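Long-range contacts in SusD-like carbohydrate binding protein BF1063 (Bacteroides fragilis NCTC 9343, PDB 3I4G), which probably binds carbohydrate at the outer membrane of the bacterium, as a member of the SusD family of glycan-capturing lipoproteins: residues Thr322-Gly327 with Gly359-Lys364; Leu280-Ala285 with Glu354-Gly359. All blocks are in the same frame, centred on the assembly; numbering follows the deposited sequence.

Contact 1 of 2, residues Thr322-Gly327 with Gly359-Lys364; sequences TIYYNG and GFMMRK
Tyr324 and Met361, a selenomethionine, face each other as the hydrogen-bonded pair of two short antiparallel strands: Tyr324 N gives to Met361 O at 2.9 Å, and Met361 N returns a bond of 2.9 Å to Tyr324 O. On the same face of the sheet their side chains run side by side, and Met361 CB sits over one face of the Tyr324 ring, 3.5 Å from its centroid, a CH-pi contact. The ring reaches that place with CG between the backbone N and the carbonyl carbon (chi1 63°), while Met362 O lies at its edge. A water joins Tyr324 OH to Met362 O. On the other face Ile323 CD1 meets Phe360 CD1 at 4.0 Å, and Tyr325 CB packs near the same ring. Beyond the pair, Thr322 O accepts two N-H groups from one side of its carbonyl plane, Arg363 N at 2.8 Å and Lys364 N at 3.2 Å. A second water links Ile323 O to Arg363 NH2, in the plane of the guanidinium. Salt bridges hold the ends of Arg363, to Glu368, and of Lys364, to Glu451. Together the strands form a two-stranded antiparallel sheet, its first strand following directly on helix 317-322.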
ATOM      1  N   THR A 322     -14.352  -0.807  -3.894  1.00  8.18           N
ATOM      2  CA  THR A 322     -13.314  -0.435  -2.928  1.00  8.63           C
ATOM      3  C   THR A 322     -13.814   0.068  -1.592  1.00  8.26           C
ATOM      4  O   THR A 322     -13.188  -0.245  -0.552  1.00  7.78           O
ATOM      5  CB  THR A 322     -12.395   0.598  -3.574  1.00  8.33           C
ATOM      6  OG1 THR A 322     -11.858   0.022  -4.792  1.00  8.88           O
ATOM      7  CG2 THR A 322     -11.228   0.974  -2.680  1.00  9.45           C
ATOM      8  N   ILE A 323     -14.918   0.809  -1.594  1.00  7.22           N
ATOM      9  CA  ILE A 323     -15.445   1.410  -0.369  1.00  7.91           C
ATOM     10  C   ILE A 323     -16.924   1.182  -0.249  1.00  8.77           C
ATOM     11  O   ILE A 323     -17.598   0.890  -1.254  1.00  9.19           O
ATOM     12  CB  ILE A 323     -15.118   2.954  -0.319  1.00  8.99           C
ATOM     13  CG1 ILE A 323     -15.863   3.741  -1.407  1.00  9.57           C
ATOM     14  CG2 ILE A 323     -13.625   3.164  -0.430  1.00  9.44           C
ATOM     15  CD1 ILE A 323     -15.651   5.269  -1.340  1.00 10.34           C
ATOM     16  N   TYR A 324     -17.458   1.323   0.966  1.00  7.48           N
ATOM     17  CA  TYR A 324     -18.924   1.294   1.170  1.00  8.00           C
ATOM     18  C   TYR A 324     -19.284   2.427   2.136  1.00  9.36           C
ATOM     19  O   TYR A 324     -18.396   3.139   2.667  1.00  8.21           O
ATOM     20  CB  TYR A 324     -19.460  -0.106   1.539  1.00  7.77           C
ATOM     21  CG  TYR A 324     -18.984  -0.722   2.828  1.00  7.75           C
ATOM     22  CD1 TYR A 324     -17.816  -1.459   2.852  1.00  8.02           C
ATOM     23  CD2 TYR A 324     -19.746  -0.669   3.979  1.00  7.88           C
ATOM     24  CE1 TYR A 324     -17.394  -2.096   3.985  1.00  8.89           C
ATOM     25  CE2 TYR A 324     -19.320  -1.288   5.139  1.00  8.07           C
ATOM     26  CZ  TYR A 324     -18.147  -1.984   5.132  1.00  7.72           C
ATOM     27  OH  TYR A 324     -17.728  -2.598   6.291  1.00  8.88           O
ATOM     28  N   TYR A 325     -20.588   2.623   2.316  1.00  8.23           N
ATOM     29  CA  TYR A 325     -21.163   3.827   2.911  1.00  7.29           C
ATOM     30  C   TYR A 325     -22.571   3.503   3.382  1.00  7.63           C
ATOM     31  O   TYR A 325     -23.078   2.403   3.128  1.00  8.58           O
ATOM     32  CB  TYR A 325     -21.183   4.961   1.866  1.00  7.39           C
ATOM     33  CG  TYR A 325     -21.585   4.448   0.496  1.00  7.68           C
ATOM     34  CD1 TYR A 325     -22.909   4.240   0.192  1.00  8.69           C
ATOM     35  CD2 TYR A 325     -20.641   4.143  -0.475  1.00  8.56           C
ATOM     36  CE1 TYR A 325     -23.292   3.701  -1.005  1.00  8.65           C
ATOM     37  CE2 TYR A 325     -21.044   3.608  -1.721  1.00  9.05           C
ATOM     38  CZ  TYR A 325     -22.369   3.404  -1.977  1.00  9.39           C
ATOM     39  OH  TYR A 325     -22.753   2.847  -3.188  1.00 10.46           O
ATOM     40  N   ASN A 326     -23.210   4.436   4.057  1.00  8.37           N
ATOM     41  CA  ASN A 326     -24.552   4.241   4.573  1.00  7.40           C
ATOM     42  C   ASN A 326     -25.498   3.801   3.483  1.00  8.78           C
ATOM     43  O   ASN A 326     -25.574   4.434   2.436  1.00  9.31           O
ATOM     44  CB  ASN A 326     -25.060   5.537   5.214  1.00  8.28           C
ATOM     45  CG  ASN A 326     -26.334   5.344   5.974  1.00  8.58           C
ATOM     46  OD1 ASN A 326     -26.472   4.336   6.674  1.00  8.66           O
ATOM     47  ND2 ASN A 326     -27.256   6.312   5.916  1.00  9.09           N
ATOM     48  N   GLY A 327     -26.222   2.720   3.755  1.00  9.24           N
ATOM     49  CA  GLY A 327     -27.179   2.168   2.792  1.00  9.27           C
ATOM     50  C   GLY A 327     -26.673   1.119   1.856  1.00 10.41           C
ATOM     51  O   GLY A 327     -27.463   0.410   1.246  1.00 11.12           O
ATOM     52  N   GLY A 359     -17.877   7.877   7.856  1.00  9.46           N
ATOM     53  CA  GLY A 359     -19.096   7.474   7.159  1.00  9.04           C
ATOM     54  C   GLY A 359     -18.799   6.499   6.034  1.00  9.21           C
ATOM     55  O   GLY A 359     -19.735   5.951   5.436  1.00 10.66           O
ATOM     56  N   PHE A 360     -17.522   6.286   5.718  1.00  9.28           N
ATOM     57  CA  PHE A 360     -17.105   5.286   4.728  1.00  7.86           C
ATOM     58  C   PHE A 360     -16.398   4.155   5.455  1.00  8.50           C
ATOM     59  O   PHE A 360     -15.854   4.317   6.566  1.00  8.32           O
ATOM     60  CB  PHE A 360     -16.165   5.879   3.691  1.00  9.04           C
ATOM     61  CG  PHE A 360     -16.782   6.959   2.831  1.00  8.13           C
ATOM     62  CD1 PHE A 360     -17.698   6.619   1.855  1.00  9.00           C
ATOM     63  CD2 PHE A 360     -16.442   8.303   2.985  1.00  7.18           C
ATOM     64  CE1 PHE A 360     -18.249   7.582   1.032  1.00  8.98           C
ATOM     65  CE2 PHE A 360     -16.995   9.263   2.160  1.00  8.23           C
ATOM     66  CZ  PHE A 360     -17.902   8.915   1.217  1.00  8.60           C
HETATM   67  N   MSE A 361     -16.353   3.029   4.769  1.00  7.35           N
HETATM   68  CA  MSE A 361     -15.608   1.861   5.177  1.00  7.34           C
HETATM   69  C   MSE A 361     -14.916   1.260   3.970  1.00  8.20           C
HETATM   70  O   MSE A 361     -15.286   1.548   2.827  1.00  7.88           O
HETATM   71  CB  MSE A 361     -16.528   0.845   5.821  1.00  7.88           C
HETATM   72  CG  MSE A 361     -17.158   1.293   7.124  1.00  8.07           C
HETATM   73 SE   MSE A 361     -15.776   1.417   8.566  0.75 10.27          SE
HETATM   74  CE  MSE A 361     -15.573  -0.331   8.878  1.00 12.24           C
HETATM   75  N   MSE A 362     -13.919   0.409   4.217  1.00  7.98           N
HETATM   76  CA  MSE A 362     -13.223  -0.280   3.131  1.00  8.28           C
HETATM   77  C   MSE A 362     -13.883  -1.608   2.809  1.00  8.12           C
HETATM   78  O   MSE A 362     -14.028  -2.468   3.656  1.00  8.82           O
HETATM   79  CB  MSE A 362     -11.744  -0.528   3.501  1.00  9.52           C
HETATM   80  CG  MSE A 362     -10.958  -1.258   2.420  1.00  9.27           C
HETATM   81 SE   MSE A 362      -9.067  -1.388   2.884  0.75  7.38          SE
HETATM   82  CE  MSE A 362      -9.260  -2.709   4.175  1.00 10.16           C
ATOM     83  N   ARG A 363     -14.253  -1.783   1.547  1.00  7.57           N
ATOM     84  CA  ARG A 363     -14.789  -3.055   1.022  1.00  8.56           C
ATOM     85  C   ARG A 363     -13.660  -3.956   0.514  1.00  8.19           C
ATOM     86  O   ARG A 363     -13.749  -5.189   0.602  1.00  8.63           O
ATOM     87  CB  ARG A 363     -15.794  -2.793  -0.112  1.00  8.20           C
ATOM     88  CG  ARG A 363     -16.606  -4.020  -0.476  1.00  9.34           C
ATOM     89  CD  ARG A 363     -17.484  -3.845  -1.685  1.00  8.14           C
ATOM     90  NE  ARG A 363     -18.616  -2.936  -1.514  1.00  8.90           N
ATOM     91  CZ  ARG A 363     -19.811  -3.295  -1.052  1.00  8.71           C
ATOM     92  NH1 ARG A 363     -20.027  -4.515  -0.580  1.00  8.01           N
ATOM     93  NH2 ARG A 363     -20.788  -2.409  -0.994  1.00  9.21           N
ATOM     94  N   LYS A 364     -12.618  -3.365  -0.054  1.00  8.17           N
ATOM     95  CA  LYS A 364     -11.479  -4.107  -0.603  1.00  6.96           C
ATOM     96  C   LYS A 364     -10.906  -5.031   0.461  1.00  9.11           C
ATOM     97  O   LYS A 364     -10.854  -4.666   1.628  1.00  8.95           O
ATOM     98  CB  LYS A 364     -10.423  -3.154  -1.114  1.00  8.48           C
ATOM     99  CG  LYS A 364      -9.283  -3.804  -1.887  1.00  8.23           C
ATOM    100  CD  LYS A 364      -8.376  -2.786  -2.573  1.00  8.28           C
ATOM    101  CE  LYS A 364      -8.982  -2.237  -3.894  1.00  9.60           C
ATOM    102  NZ  LYS A 364      -8.113  -1.236  -4.587  1.00  7.84           N
TER
HETATM  103  O   HOH W   1     -20.184   0.175  -1.902  1.00  8.78           O
HETATM  104  O   HOH W   2     -15.070  -3.002   6.150  1.00  9.35           O
HETATM  105  O   HOH W   3     -22.071   7.006   4.639  1.00  9.78           O

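Contact 2 of 2, residues Leu280-Ala285 with Glu354-Gly359; sequences LVNPAA and EASRTG
Asn282 and Thr358 carry the polar bonds between strand 281-283 and the loop that leads into strand 360-362. Asn282 OD1 accepts from Arg357 N at 2.9 Å; the N-H points almost straight at the oxygen (168°) but comes from well above the plane of the amide. The other end of this amide turns back to its own chain, where ND2 gives to Val281 O at 3.0 Å and to Ser279 O, just before the strand, so both ends of the group are engaged, which should restrict its rotation. The second crossing bond runs from Thr358 OG1 to Pro283 O at 2.8 Å, with the donor only 18° from the carbonyl plane. The same OG1 accepts from Phe360 N. Within the loop, Ser356 OG takes Thr358 N at 3.1 Å and Gly359 N at 2.9 Å, an ST turn and an ST motif respectively, which curl the loop backbone round the serine hydroxyl; the same OG bonds to Phe360 O. Van der Waals contact fills in around these bonds: Asn282 CB lies 3.7 Å from Thr358 CG2, and Asn282 ND2 sits 3.7 Å from Ser356 CA. Arg357 CB and CG run alongside Asn282 OD1, and the guanidinium continues away to Ser353 O. Phe64, on the strand paired with 281-283, touches the side chains of Arg357 and Thr358.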
ATOM      1  N   LEU A 280     -11.416   0.401  12.074  1.00  9.61           N
ATOM      2  CA  LEU A 280     -10.205   1.254  12.165  1.00  9.54           C
ATOM      3  C   LEU A 280      -9.902   2.000  10.865  1.00 10.48           C
ATOM      4  O   LEU A 280      -9.418   3.116  10.905  1.00 10.66           O
ATOM      5  CB  LEU A 280      -9.000   0.425  12.611  1.00  9.92           C
ATOM      6  CG  LEU A 280      -7.711   1.223  12.859  1.00 11.59           C
ATOM      7  CD1 LEU A 280      -7.927   2.349  13.851  1.00 13.32           C
ATOM      8  CD2 LEU A 280      -6.557   0.338  13.325  1.00 12.70           C
ATOM      9  N   VAL A 281     -10.145   1.358   9.711  1.00 10.50           N
ATOM     10  CA  VAL A 281      -9.834   1.906   8.361  1.00 10.82           C
ATOM     11  C   VAL A 281     -11.001   2.702   7.801  1.00 11.51           C
ATOM     12  O   VAL A 281     -12.053   2.149   7.580  1.00 11.76           O
ATOM     13  CB  VAL A 281      -9.459   0.777   7.383  1.00 13.50           C
ATOM     14  CG1 VAL A 281      -9.103   1.374   6.030  1.00 16.26           C
ATOM     15  CG2 VAL A 281      -8.332  -0.043   7.961  1.00 12.96           C
ATOM     16  N   ASN A 282     -10.853   4.031   7.630  1.00 11.17           N
ATOM     17  CA  ASN A 282     -11.957   4.915   7.229  1.00  9.73           C
ATOM     18  C   ASN A 282     -11.647   5.771   5.985  1.00  8.60           C
ATOM     19  O   ASN A 282     -10.970   6.801   6.087  1.00  9.06           O
ATOM     20  CB  ASN A 282     -12.284   5.881   8.396  1.00  9.52           C
ATOM     21  CG  ASN A 282     -12.652   5.230   9.732  1.00  9.22           C
ATOM     22  OD1 ASN A 282     -12.662   5.926  10.738  1.00  9.24           O
ATOM     23  ND2 ASN A 282     -13.053   3.949   9.746  1.00 11.02           N
ATOM     24  N   PRO A 283     -12.107   5.359   4.795  1.00  8.07           N
ATOM     25  CA  PRO A 283     -11.904   6.189   3.602  1.00  7.05           C
ATOM     26  C   PRO A 283     -12.472   7.579   3.771  1.00  8.12           C
ATOM     27  O   PRO A 283     -13.442   7.776   4.474  1.00  8.92           O
ATOM     28  CB  PRO A 283     -12.637   5.404   2.506  1.00  9.21           C
ATOM     29  CG  PRO A 283     -12.629   3.966   2.998  1.00  8.89           C
ATOM     30  CD  PRO A 283     -12.769   4.092   4.496  1.00  8.14           C
ATOM     31  N   ALA A 284     -11.842   8.543   3.125  1.00  8.90           N
ATOM     32  CA  ALA A 284     -12.223   9.935   3.197  1.00  8.99           C
ATOM     33  C   ALA A 284     -12.985  10.434   1.982  1.00  8.43           C
ATOM     34  O   ALA A 284     -12.925   9.863   0.887  1.00  8.71           O
ATOM     35  CB  ALA A 284     -10.968  10.800   3.343  1.00 10.21           C
ATOM     36  N   ALA A 285     -13.674  11.559   2.156  1.00  7.98           N
ATOM     37  CA  ALA A 285     -14.416  12.203   1.064  1.00  8.26           C
ATOM     38  C   ALA A 285     -13.546  12.457  -0.152  1.00  9.03           C
ATOM     39  O   ALA A 285     -14.024  12.316  -1.268  1.00  9.41           O
ATOM     40  CB  ALA A 285     -15.062  13.535   1.516  1.00  8.44           C
ATOM     41  N   GLU A 354     -16.992   3.226  18.603  1.00 11.01           N
ATOM     42  CA  GLU A 354     -16.216   2.210  17.913  1.00 11.03           C
ATOM     43  C   GLU A 354     -16.913   1.943  16.595  1.00 11.78           C
ATOM     44  O   GLU A 354     -17.619   0.950  16.388  1.00 11.34           O
ATOM     45  CB  GLU A 354     -16.151   0.962  18.763  1.00 13.01           C
ATOM     46  CG  GLU A 354     -15.176  -0.082  18.230  1.00 15.16           C
ATOM     47  CD  GLU A 354     -15.081  -1.296  19.149  1.00 20.72           C
ATOM     48  OE1 GLU A 354     -15.976  -2.148  19.123  1.00 26.85           O
ATOM     49  OE2 GLU A 354     -14.086  -1.370  19.862  1.00 32.11           O
ATOM     50  N   ALA A 355     -16.713   2.888  15.680  1.00  9.74           N
ATOM     51  CA  ALA A 355     -17.393   2.947  14.416  1.00  9.41           C
ATOM     52  C   ALA A 355     -16.627   3.930  13.523  1.00  8.68           C
ATOM     53  O   ALA A 355     -15.764   4.672  13.982  1.00  9.49           O
ATOM     54  CB  ALA A 355     -18.853   3.413  14.641  1.00 10.38           C
ATOM     55  N   SER A 356     -16.973   3.978  12.241  1.00  8.45           N
ATOM     56  CA  SER A 356     -16.307   4.844  11.311  1.00  8.00           C
ATOM     57  C   SER A 356     -16.338   6.295  11.719  1.00  8.00           C
ATOM     58  O   SER A 356     -17.350   6.808  12.176  1.00  8.87           O
ATOM     59  CB  SER A 356     -16.999   4.731   9.933  1.00  7.73           C
ATOM     60  OG  SER A 356     -16.411   5.627   8.989  1.00  8.52           O
ATOM     61  N   ARG A 357     -15.229   6.980  11.546  1.00  8.37           N
ATOM     62  CA  ARG A 357     -15.155   8.416  11.803  1.00  8.38           C
ATOM     63  C   ARG A 357     -15.514   9.230  10.582  1.00  8.23           C
ATOM     64  O   ARG A 357     -15.710  10.444  10.670  1.00  8.18           O
ATOM     65  CB  ARG A 357     -13.760   8.817  12.269  1.00  7.98           C
ATOM     66  CG  ARG A 357     -13.487   8.426  13.671  1.00  8.30           C
ATOM     67  CD  ARG A 357     -14.177   9.370  14.717  1.00  8.59           C
ATOM     68  NE  ARG A 357     -13.969   8.755  16.011  1.00 11.57           N
ATOM     69  CZ  ARG A 357     -14.733   7.788  16.514  1.00 11.13           C
ATOM     70  NH1 ARG A 357     -15.928   7.513  16.007  1.00 11.33           N
ATOM     71  NH2 ARG A 357     -14.298   7.123  17.555  1.00 11.90           N
ATOM     72  N   THR A 358     -15.616   8.595   9.412  1.00  9.15           N
ATOM     73  CA  THR A 358     -15.914   9.314   8.175  1.00  8.37           C
ATOM     74  C   THR A 358     -17.289   9.032   7.581  1.00  8.47           C
ATOM     75  O   THR A 358     -17.798   9.847   6.820  1.00  9.29           O
ATOM     76  CB  THR A 358     -14.896   8.979   7.088  1.00  8.62           C
ATOM     77  OG1 THR A 358     -15.001   7.583   6.799  1.00  9.22           O
ATOM     78  CG2 THR A 358     -13.433   9.287   7.497  1.00 10.74           C
ATOM     79  N   GLY A 359     -17.877   7.877   7.856  1.00  9.46           N
ATOM     80  CA  GLY A 359     -19.096   7.474   7.159  1.00  9.04           C
ATOM     81  C   GLY A 359     -18.799   6.499   6.034  1.00  9.21           C
ATOM     82  O   GLY A 359     -19.735   5.951   5.436  1.00 10.66           O
TER

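In the fold
Contacts 1 and 2 lie on the same side of the chain's centre, their own centres about 9 Å apart, and they share Gly359, where the loop of contact 2 runs into strand 360-362 of contact 1. Pro283 bridges them: its CG is 3.7 Å from Ile323 CG2, its CD 3.6 Å from Met361 C, and its O 3.4 Å from Phe360 CD2. On the other face of the sheet, Met361 SE lies 3.8 Å from Ser356 CB. The small sheet 323-325/360-362 is thus packed against strand 281-283, which pairs in turn with strand 63-65. At the start of segment 354-359, Glu354 OE2 hydrogen-bonds a HEPES molecule, probably from the crystallisation liquor.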